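PDB 5T2X: uncharacterized protein LPG1670, which is of unknown function, a mostly helical Legionella pneumophila protein without strands that belongs to the DUF5630 family. Local coordinates for residues Y49-K54 with L123-Y128; P87-S92 with Y128-Y133; T140-K145 with N151-L156. All coordinates share one frame; numbering follows the deposited sequence.

Contact 1 of 3, residues Y49-K54 with L123-Y128; sequences YTELSK and LKKSAY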
loop_
_atom_site.group_PDB
_atom_site.type_symbol
_atom_site.label_atom_id
_atom_site.label_comp_id
_atom_site.label_asym_id
_atom_site.label_seq_id
_atom_site.Cartn_x
_atom_site.Cartn_y
_atom_site.Cartn_z
ATOM N N TYR A 49 -20.114 -8.822 -3.883
ATOM C CA TYR A 49 -20.842 -8.788 -5.149
ATOM C C TYR A 49 -19.917 -8.447 -6.311
ATOM O O TYR A 49 -20.052 -9.012 -7.403
ATOM C CB TYR A 49 -21.998 -7.788 -5.078
ATOM C CG TYR A 49 -23.228 -8.298 -4.357
ATOM C CD1 TYR A 49 -23.197 -9.484 -3.634
ATOM C CD2 TYR A 49 -24.424 -7.595 -4.411
ATOM C CE1 TYR A 49 -24.324 -9.950 -2.975
ATOM C CE2 TYR A 49 -25.555 -8.053 -3.760
ATOM C CZ TYR A 49 -25.499 -9.230 -3.043
ATOM O OH TYR A 49 -26.623 -9.685 -2.394
ATOM N N THR A 50 -18.973 -7.525 -6.098
ATOM C CA THR A 50 -18.042 -7.168 -7.165
ATOM C C THR A 50 -17.133 -8.334 -7.531
ATOM O O THR A 50 -16.647 -8.406 -8.665
ATOM C CB THR A 50 -17.202 -5.954 -6.760
ATOM O OG1 THR A 50 -16.393 -6.283 -5.623
ATOM C CG2 THR A 50 -18.098 -4.773 -6.417
ATOM N N GLU A 51 -16.895 -9.256 -6.596
ATOM C CA GLU A 51 -16.052 -10.409 -6.894
ATOM C C GLU A 51 -16.815 -11.503 -7.626
ATOM O O GLU A 51 -16.222 -12.239 -8.422
ATOM C CB GLU A 51 -15.448 -10.968 -5.604
ATOM C CG GLU A 51 -14.506 -10.011 -4.891
ATOM C CD GLU A 51 -13.919 -10.604 -3.624
ATOM O OE1 GLU A 51 -14.407 -11.664 -3.179
ATOM O OE2 GLU A 51 -12.968 -10.010 -3.075
ATOM N N LEU A 52 -18.118 -11.623 -7.380
ATOM C CA LEU A 52 -18.919 -12.690 -7.963
ATOM C C LEU A 52 -19.580 -12.304 -9.278
ATOM O O LEU A 52 -20.119 -13.183 -9.960
ATOM C CB LEU A 52 -20.002 -13.137 -6.975
ATOM C CG LEU A 52 -19.531 -13.825 -5.695
ATOM C CD1 LEU A 52 -20.720 -14.173 -4.811
ATOM C CD2 LEU A 52 -18.720 -15.069 -6.028
ATOM N N SER A 53 -19.552 -11.027 -9.656
ATOM C CA SER A 53 -20.296 -10.554 -10.816
ATOM C C SER A 53 -19.451 -9.569 -11.605
ATOM O O SER A 53 -19.034 -8.537 -11.069
ATOM C CB SER A 53 -21.611 -9.898 -10.390
ATOM O OG SER A 53 -22.251 -9.278 -11.493
ATOM N N LYS A 54 -19.209 -9.885 -12.880
ATOM C CA LYS A 54 -18.534 -8.938 -13.760
ATOM C C LYS A 54 -19.392 -7.702 -14.006
ATOM O O LYS A 54 -18.858 -6.594 -14.132
ATOM C CB LYS A 54 -18.178 -9.615 -15.085
ATOM C CG LYS A 54 -17.597 -8.675 -16.130
ATOM C CD LYS A 54 -17.407 -9.374 -17.467
ATOM C CE LYS A 54 -16.963 -8.389 -18.538
ATOM N NZ LYS A 54 -15.695 -7.699 -18.171
ATOM N N LEU A 123 -4.410 -10.675 3.806
ATOM C CA LEU A 123 -3.325 -9.755 3.480
ATOM C C LEU A 123 -3.047 -9.743 1.982
ATOM O O LEU A 123 -2.766 -8.687 1.404
ATOM C CB LEU A 123 -2.064 -10.129 4.259
ATOM C CG LEU A 123 -2.018 -9.736 5.738
ATOM C CD1 LEU A 123 -0.707 -10.179 6.367
ATOM C CD2 LEU A 123 -2.209 -8.236 5.907
ATOM N N LYS A 124 -3.136 -10.907 1.334
ATOM C CA LYS A 124 -2.875 -10.979 -0.099
ATOM C C LYS A 124 -4.021 -10.397 -0.914
ATOM O O LYS A 124 -3.781 -9.801 -1.970
ATOM C CB LYS A 124 -2.596 -12.428 -0.506
ATOM C CG LYS A 124 -1.284 -12.958 0.053
ATOM C CD LYS A 124 -1.020 -14.397 -0.349
ATOM C CE LYS A 124 0.302 -14.883 0.226
ATOM N NZ LYS A 124 0.571 -16.309 -0.103
ATOM N N LYS A 125 -5.264 -10.555 -0.452
ATOM C CA LYS A 125 -6.372 -9.856 -1.093
ATOM C C LYS A 125 -6.238 -8.351 -0.909
ATOM O O LYS A 125 -6.564 -7.575 -1.813
ATOM C CB LYS A 125 -7.705 -10.353 -0.536
ATOM C CG LYS A 125 -7.955 -11.836 -0.755
ATOM C CD LYS A 125 -9.209 -12.299 -0.032
ATOM C CE LYS A 125 -10.455 -11.646 -0.604
ATOM N NZ LYS A 125 -10.666 -12.006 -2.033
ATOM N N SER A 126 -5.752 -7.924 0.260
ATOM C CA SER A 126 -5.503 -6.505 0.483
ATOM C C SER A 126 -4.358 -6.006 -0.389
ATOM O O SER A 126 -4.423 -4.900 -0.937
ATOM C CB SER A 126 -5.207 -6.257 1.961
ATOM O OG SER A 126 -5.017 -4.878 2.223
ATOM N N ALA A 127 -3.303 -6.812 -0.534
ATOM C CA ALA A 127 -2.191 -6.432 -1.401
ATOM C C ALA A 127 -2.590 -6.453 -2.870
ATOM O O ALA A 127 -2.011 -5.717 -3.677
ATOM C CB ALA A 127 -0.997 -7.354 -1.165
ATOM N N TYR A 128 -3.563 -7.293 -3.237
ATOM C CA TYR A 128 -4.072 -7.276 -4.604
ATOM C C TYR A 128 -4.693 -5.928 -4.944
ATOM O O TYR A 128 -4.651 -5.498 -6.102
ATOM C CB TYR A 128 -5.089 -8.401 -4.797
ATOM C CG TYR A 128 -5.590 -8.550 -6.217
ATOM C CD1 TYR A 128 -4.905 -9.333 -7.137
ATOM C CD2 TYR A 128 -6.752 -7.913 -6.635
ATOM C CE1 TYR A 128 -5.360 -9.473 -8.435
ATOM C CE2 TYR A 128 -7.213 -8.047 -7.930
ATOM C CZ TYR A 128 -6.513 -8.828 -8.825
ATOM O OH TYR A 128 -6.971 -8.964 -10.116
#
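E51 and K125 meet through one salt bridge, which is the whole of this contact: NZ of K125 stands 3.2 Å from OE2 of E51, and this pair also passes the tests for a hydrogen bond with the lysine as donor. The backbones are far apart, the nearest CA atoms being those of E51 and K125 at 11.3 Å, so two long side chains span the gap. Followed outward, K125 leaves its helix with CB directed toward the 49-54 segment and CG anti to the carbonyl carbon (chi1 -61°). CB, CG and CD come within 4.2 Å of no atom of that segment. The chain then bends at chi3 (65°) and again at chi4. After these bends CE is the first atom to approach the glutamate, 3.9 Å from OE2 of E51, and NZ completes the bond. The same NZ lies 3.9 Å from OE1 of E51, clearly farther than from OE2, which marks the bridge as one-sided rather than forked. E51 reaches across with its chain extended beyond CG. The ammonium nitrogen stands above the carboxylate plane, 38° out of it, and the two side chains pass at a slant. Only 59 Å² is buried between the segments, consistent with a surface ion pair whose charges probably offset each other while water screens them in part. The bridge joins helix 43-52 to helix 117-128, and F100 of helix 91-111 touches the side chains of both E51 and K125. Helix 15-27 packs on Y49 and L52, while helix 132-147 meets L123, S126 and A127.

Contact 2 of 3, residues P87-S92 with Y128-Y133; sequences PPLTVS and YQHCFY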
loop_
_atom_site.group_PDB
_atom_site.type_symbol
_atom_site.label_atom_id
_atom_site.label_comp_id
_atom_site.label_asym_id
_atom_site.label_seq_id
_atom_site.Cartn_x
_atom_site.Cartn_y
_atom_site.Cartn_z
ATOM N N PRO A 87 -3.698 9.446 -6.262
ATOM C CA PRO A 87 -3.388 8.491 -7.332
ATOM C C PRO A 87 -2.043 7.829 -7.089
ATOM O O PRO A 87 -1.267 8.284 -6.235
ATOM C CB PRO A 87 -3.367 9.374 -8.590
ATOM C CG PRO A 87 -3.045 10.726 -8.090
ATOM C CD PRO A 87 -3.693 10.837 -6.742
ATOM N N PRO A 88 -1.713 6.753 -7.828
ATOM C CA PRO A 88 -2.453 6.135 -8.939
ATOM C C PRO A 88 -3.600 5.207 -8.527
ATOM O O PRO A 88 -4.313 4.715 -9.402
ATOM C CB PRO A 88 -1.367 5.342 -9.667
ATOM C CG PRO A 88 -0.419 4.960 -8.592
ATOM C CD PRO A 88 -0.403 6.112 -7.623
ATOM N N LEU A 89 -3.781 4.972 -7.230
ATOM C CA LEU A 89 -4.825 4.064 -6.774
ATOM C C LEU A 89 -6.195 4.727 -6.848
ATOM O O LEU A 89 -6.340 5.923 -6.579
ATOM C CB LEU A 89 -4.549 3.599 -5.344
ATOM C CG LEU A 89 -3.384 2.628 -5.152
ATOM C CD1 LEU A 89 -3.363 2.093 -3.727
ATOM C CD2 LEU A 89 -3.459 1.487 -6.155
ATOM N N THR A 90 -7.202 3.939 -7.215
ATOM C CA THR A 90 -8.572 4.424 -7.250
ATOM C C THR A 90 -9.204 4.319 -5.864
ATOM O O THR A 90 -8.658 3.702 -4.945
ATOM C CB THR A 90 -9.397 3.643 -8.272
ATOM O OG1 THR A 90 -9.568 2.294 -7.822
ATOM C CG2 THR A 90 -8.696 3.632 -9.622
ATOM N N VAL A 91 -10.380 4.935 -5.718
ATOM C CA VAL A 91 -11.034 4.958 -4.414
ATOM C C VAL A 91 -11.525 3.567 -4.023
ATOM O O VAL A 91 -11.579 3.235 -2.832
ATOM C CB VAL A 91 -12.174 5.997 -4.407
ATOM C CG1 VAL A 91 -13.273 5.606 -5.386
ATOM C CG2 VAL A 91 -12.734 6.176 -3.000
ATOM N N SER A 92 -11.878 2.727 -5.001
ATOM C CA SER A 92 -12.310 1.372 -4.671
ATOM C C SER A 92 -11.134 0.523 -4.210
ATOM O O SER A 92 -11.262 -0.266 -3.266
ATOM C CB SER A 92 -13.000 0.723 -5.870
ATOM O OG SER A 92 -12.064 0.365 -6.870
ATOM N N TYR A 128 -3.563 -7.293 -3.237
ATOM C CA TYR A 128 -4.072 -7.276 -4.604
ATOM C C TYR A 128 -4.693 -5.928 -4.944
ATOM O O TYR A 128 -4.651 -5.498 -6.102
ATOM C CB TYR A 128 -5.089 -8.401 -4.797
ATOM C CG TYR A 128 -5.590 -8.550 -6.217
ATOM C CD1 TYR A 128 -4.905 -9.333 -7.137
ATOM C CD2 TYR A 128 -6.752 -7.913 -6.635
ATOM C CE1 TYR A 128 -5.360 -9.473 -8.435
ATOM C CE2 TYR A 128 -7.213 -8.047 -7.930
ATOM C CZ TYR A 128 -6.513 -8.828 -8.825
ATOM O OH TYR A 128 -6.971 -8.964 -10.116
ATOM N N GLN A 129 -5.270 -5.252 -3.954
ATOM C CA GLN A 129 -5.735 -3.879 -4.096
ATOM C C GLN A 129 -4.628 -2.863 -3.837
ATOM O O GLN A 129 -4.906 -1.661 -3.777
ATOM C CB GLN A 129 -6.913 -3.626 -3.153
ATOM C CG GLN A 129 -8.078 -4.582 -3.353
ATOM C CD GLN A 129 -8.785 -4.371 -4.680
ATOM O OE1 GLN A 129 -8.865 -3.251 -5.183
ATOM N NE2 GLN A 129 -9.302 -5.452 -5.253
ATOM N N HIS A 130 -3.387 -3.331 -3.664
ATOM C CA HIS A 130 -2.209 -2.473 -3.525
ATOM C C HIS A 130 -2.279 -1.612 -2.266
ATOM O O HIS A 130 -1.831 -0.463 -2.252
ATOM C CB HIS A 130 -2.006 -1.609 -4.770
ATOM C CG HIS A 130 -2.006 -2.390 -6.046
ATOM N ND1 HIS A 130 -1.073 -3.366 -6.320
ATOM C CD2 HIS A 130 -2.830 -2.345 -7.120
ATOM C CE1 HIS A 130 -1.320 -3.888 -7.508
ATOM N NE2 HIS A 130 -2.381 -3.287 -8.015
ATOM N N CYS A 131 -2.832 -2.175 -1.196
ATOM C CA CYS A 131 -2.891 -1.467 0.075
ATOM C C CYS A 131 -1.505 -1.398 0.703
ATOM O O CYS A 131 -0.798 -2.409 0.784
ATOM C CB CYS A 131 -3.868 -2.163 1.021
ATOM S SG CYS A 131 -4.005 -1.397 2.649
ATOM N N PHE A 132 -1.113 -0.199 1.147
ATOM C CA PHE A 132 0.209 -0.029 1.744
ATOM C C PHE A 132 0.350 -0.846 3.021
ATOM O O PHE A 132 1.420 -1.402 3.294
ATOM C CB PHE A 132 0.479 1.449 2.030
ATOM C CG PHE A 132 1.751 1.692 2.799
ATOM C CD1 PHE A 132 2.966 1.789 2.142
ATOM C CD2 PHE A 132 1.731 1.815 4.182
ATOM C CE1 PHE A 132 4.137 2.007 2.846
ATOM C CE2 PHE A 132 2.898 2.029 4.890
ATOM C CZ PHE A 132 4.103 2.128 4.220
ATOM N N TYR A 133 -0.713 -0.912 3.827
ATOM C CA TYR A 133 -0.662 -1.690 5.059
ATOM C C TYR A 133 -0.369 -3.155 4.770
ATOM O O TYR A 133 0.377 -3.807 5.510
ATOM C CB TYR A 133 -1.980 -1.553 5.824
ATOM C CG TYR A 133 -2.425 -0.128 6.068
ATOM C CD1 TYR A 133 -1.523 0.845 6.477
ATOM C CD2 TYR A 133 -3.751 0.244 5.884
ATOM C CE1 TYR A 133 -1.932 2.148 6.700
ATOM C CE2 TYR A 133 -4.167 1.541 6.102
ATOM C CZ TYR A 133 -3.255 2.489 6.510
ATOM O OH TYR A 133 -3.672 3.782 6.728
HETATM O O HOH W 1 -10.828 -2.327 -6.710
#
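A Schellman motif ends helix 117-128, and its C-prime residue, H130, meets L89 of the loop leading into helix 91-111. The evidence for the motif is the positive phi of H130 (64°) together with two backbone pairings that fit it, C131 N with S126 O (a probable hydrogen bond) and H130 N with A127 O. L89 directs its side chain toward this turn and touches it with both methyl groups. CD1 of L89 lies 3.3 Å from the carbonyl O of H130, an oxygen also hydrogen-bonded to NE2 of H168, and 4.1 Å from O of Q129, so it rests on the backbone. CD2 of L89 packs against the side chain instead, 3.7 Å from CB of H130 and 4.0 Å from its CD2, approaching the imidazole obliquely. On one face of that ring sits the carbonyl O of Y128, 3.7 Å above the plane and over its centre. ND1 of H130 is bonded to the hydroxyl of Y135, which helps to fix the rotation of the ring, and Y167 stacks on it as well. The polar link between the segments is a water whose O lies 2.7 Å from OE1 of Q129 and 3.0 Å from OG of S92, donating a hydrogen bond to each. That serine OG also has E61 as a hydrogen-bond partner. T90 and C131 occupy N-cap positions, so the contact brings together the starts of helices 91-111 and 132-147 beside the end of helix 117-128. Helix 153-167 reaches the same place through Y167, which touches L89; W69 of helix 66-76 packs on S92.

Contact 3 of 3, residues T140-K145 with N151-L156; sequences TWAYEK and NDYSLL
Y153 turns a ring edge to the face of W141 in a T-shaped pair, the geometry being given by planes at 88° and by a separation of 5.6 Å between the phenol centroid and that of the indole six-membered ring. The atoms that meet are CE2 of Y153 and CH2 of W141, 3.8 Å apart, with CH2 in the plane of the phenol ring. W141 carries its CG on the far side from the backbone N (chi1 163°), and although its CB leaves the helix at a tangent to the partner segment, the distal end of the indole swings back to the tyrosine.

The second interaction is CH-pi. CB of K145 lies over one face of the Y153 ring, 3.9 Å from its centroid and 25° off the ring normal. CG of K145 continues alongside, 3.9 Å from CD2 of Y153, and also sits over one face of W141. A bend at chi2 then leads the rest of the lysine away, so its aliphatic root does the packing.

Apolar packing completes the interface. The methyl of A142 is 3.8 Å from CB of L156, and CD1 of L156 approaches CZ3 of W141 obliquely. Small A142 lets the backbones close in, its CA lying 5.4 Å from that of Y153; its carbonyl O is 3.5 Å from CB of Y153.

These contacts close a helical hairpin: helices 132-147 and 153-167 follow each other in the chain and run in roughly opposite directions, and the contact lies near the turn between them. F115 and Y160 add further contacts to W141. With 268 Å² buried and no polar bond between the segments, their cohesion probably rests on dispersion and on the electrostatics of ring edges and C-H groups against aromatic faces.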
loop_
_atom_site.group_PDB
_atom_site.type_symbol
_atom_site.label_atom_id
_atom_site.label_comp_id
_atom_site.label_asym_id
_atom_site.label_seq_id
_atom_site.Cartn_x
_atom_site.Cartn_y
_atom_site.Cartn_z
ATOM N N THR A 140 7.152 -7.719 6.210
ATOM C CA THR A 140 7.603 -8.209 7.509
ATOM C C THR A 140 7.466 -9.725 7.597
ATOM O O THR A 140 8.362 -10.407 8.109
ATOM C CB THR A 140 6.813 -7.532 8.629
ATOM O OG1 THR A 140 7.064 -6.122 8.609
ATOM C CG2 THR A 140 7.216 -8.096 9.986
ATOM N N TRP A 141 6.356 -10.266 7.091
ATOM C CA TRP A 141 6.152 -11.711 7.097
ATOM C C TRP A 141 7.240 -12.425 6.307
ATOM O O TRP A 141 7.809 -13.420 6.768
ATOM C CB TRP A 141 4.768 -12.036 6.533
ATOM C CG TRP A 141 4.586 -13.463 6.119
ATOM C CD1 TRP A 141 4.417 -14.541 6.939
ATOM C CD2 TRP A 141 4.529 -13.968 4.778
ATOM N NE1 TRP A 141 4.269 -15.684 6.193
ATOM C CE2 TRP A 141 4.333 -15.360 4.864
ATOM C CE3 TRP A 141 4.628 -13.376 3.514
ATOM C CZ2 TRP A 141 4.236 -16.172 3.735
ATOM C CZ3 TRP A 141 4.532 -14.184 2.394
ATOM C CH2 TRP A 141 4.337 -15.565 2.512
ATOM N N ALA A 142 7.547 -11.927 5.107
ATOM C CA ALA A 142 8.569 -12.572 4.292
ATOM C C ALA A 142 9.962 -12.369 4.874
ATOM O O ALA A 142 10.829 -13.236 4.713
ATOM C CB ALA A 142 8.505 -12.051 2.857
ATOM N N TYR A 143 10.194 -11.247 5.559
ATOM C CA TYR A 143 11.507 -11.010 6.150
ATOM C C TYR A 143 11.775 -11.972 7.300
ATOM O O TYR A 143 12.890 -12.490 7.435
ATOM C CB TYR A 143 11.627 -9.564 6.627
ATOM C CG TYR A 143 12.953 -9.269 7.290
ATOM C CD1 TYR A 143 14.109 -9.120 6.535
ATOM C CD2 TYR A 143 13.052 -9.148 8.671
ATOM C CE1 TYR A 143 15.326 -8.856 7.133
ATOM C CE2 TYR A 143 14.266 -8.879 9.279
ATOM C CZ TYR A 143 15.399 -8.735 8.506
ATOM O OH TYR A 143 16.611 -8.469 9.100
ATOM N N GLU A 144 10.770 -12.218 8.143
ATOM C CA GLU A 144 10.945 -13.172 9.233
ATOM C C GLU A 144 11.132 -14.587 8.700
ATOM O O GLU A 144 11.883 -15.377 9.282
ATOM C CB GLU A 144 9.755 -13.103 10.189
ATOM C CG GLU A 144 9.616 -11.767 10.908
ATOM C CD GLU A 144 10.816 -11.439 11.782
ATOM O OE1 GLU A 144 11.449 -12.378 12.312
ATOM O OE2 GLU A 144 11.130 -10.240 11.937
ATOM N N LYS A 145 10.457 -14.923 7.598
ATOM C CA LYS A 145 10.706 -16.200 6.935
ATOM C C LYS A 145 12.147 -16.280 6.446
ATOM O O LYS A 145 12.823 -17.299 6.624
ATOM C CB LYS A 145 9.738 -16.384 5.764
ATOM C CG LYS A 145 8.281 -16.539 6.159
ATOM C CD LYS A 145 7.945 -17.982 6.468
ATOM C CE LYS A 145 6.480 -18.140 6.836
ATOM N NZ LYS A 145 6.138 -19.555 7.147
ATOM N N ASN A 151 15.889 -18.845 2.399
ATOM C CA ASN A 151 16.670 -17.840 1.681
ATOM C C ASN A 151 15.832 -17.102 0.642
ATOM O O ASN A 151 15.912 -15.873 0.525
ATOM C CB ASN A 151 17.878 -18.497 1.014
ATOM C CG ASN A 151 18.868 -19.049 2.016
ATOM O OD1 ASN A 151 18.623 -20.076 2.649
ATOM N ND2 ASN A 151 20.000 -18.372 2.162
ATOM N N ASP A 152 15.028 -17.832 -0.131
ATOM C CA ASP A 152 14.339 -17.205 -1.254
ATOM C C ASP A 152 13.183 -16.309 -0.827
ATOM O O ASP A 152 12.561 -15.685 -1.694
ATOM C CB ASP A 152 13.847 -18.275 -2.233
ATOM C CG ASP A 152 12.872 -19.248 -1.601
ATOM O OD1 ASP A 152 12.745 -19.254 -0.359
ATOM O OD2 ASP A 152 12.237 -20.018 -2.353
ATOM N N TYR A 153 12.880 -16.216 0.469
ATOM C CA TYR A 153 11.853 -15.289 0.925
ATOM C C TYR A 153 12.338 -13.849 0.978
ATOM O O TYR A 153 11.510 -12.940 1.099
ATOM C CB TYR A 153 11.326 -15.711 2.298
ATOM C CG TYR A 153 10.163 -16.673 2.221
ATOM C CD1 TYR A 153 10.375 -18.037 2.082
ATOM C CD2 TYR A 153 8.854 -16.214 2.278
ATOM C CE1 TYR A 153 9.314 -18.921 2.008
ATOM C CE2 TYR A 153 7.786 -17.090 2.205
ATOM C CZ TYR A 153 8.023 -18.442 2.070
ATOM O OH TYR A 153 6.966 -19.319 1.997
ATOM N N SER A 154 13.651 -13.617 0.893
ATOM C CA SER A 154 14.139 -12.252 0.740
ATOM C C SER A 154 13.656 -11.646 -0.569
ATOM O O SER A 154 13.517 -10.422 -0.676
ATOM C CB SER A 154 15.666 -12.223 0.812
ATOM O OG SER A 154 16.239 -12.957 -0.255
ATOM N N LEU A 155 13.393 -12.490 -1.570
ATOM C CA LEU A 155 12.848 -12.005 -2.834
ATOM C C LEU A 155 11.459 -11.413 -2.640
ATOM O O LEU A 155 11.148 -10.347 -3.185
ATOM C CB LEU A 155 12.805 -13.142 -3.856
ATOM C CG LEU A 155 14.057 -13.501 -4.664
ATOM C CD1 LEU A 155 15.264 -13.769 -3.780
ATOM C CD2 LEU A 155 13.764 -14.710 -5.537
ATOM N N LEU A 156 10.608 -12.094 -1.869
ATOM C CA LEU A 156 9.271 -11.574 -1.600
ATOM C C LEU A 156 9.330 -10.318 -0.744
ATOM O O LEU A 156 8.549 -9.383 -0.955
ATOM C CB LEU A 156 8.416 -12.641 -0.918
ATOM C CG LEU A 156 7.948 -13.809 -1.781
ATOM C CD1 LEU A 156 7.070 -14.742 -0.964
ATOM C CD2 LEU A 156 7.203 -13.299 -3.003
#

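Overall arrangement
Contact 2 lies nearest the middle of the chain, its centre about 6 Å from the chain centre, and contacts 1 and 3 lie farther out at about 15 and 18 Å. Chemistry follows burial rather than distance from the centre: contact 1 is a surface ion pair, contact 2, partly buried, mixes methyl packing with a water bridge, and contact 3, partly buried although farthest out, relies on aromatic and apolar surfaces. Contacts 1 and 2 share Y128 and touch at the end of helix 117-128, their centres about 12 Å apart. Helix 132-147 serves contacts 2 and 3, with its start in contact 2 and a later part in contact 3.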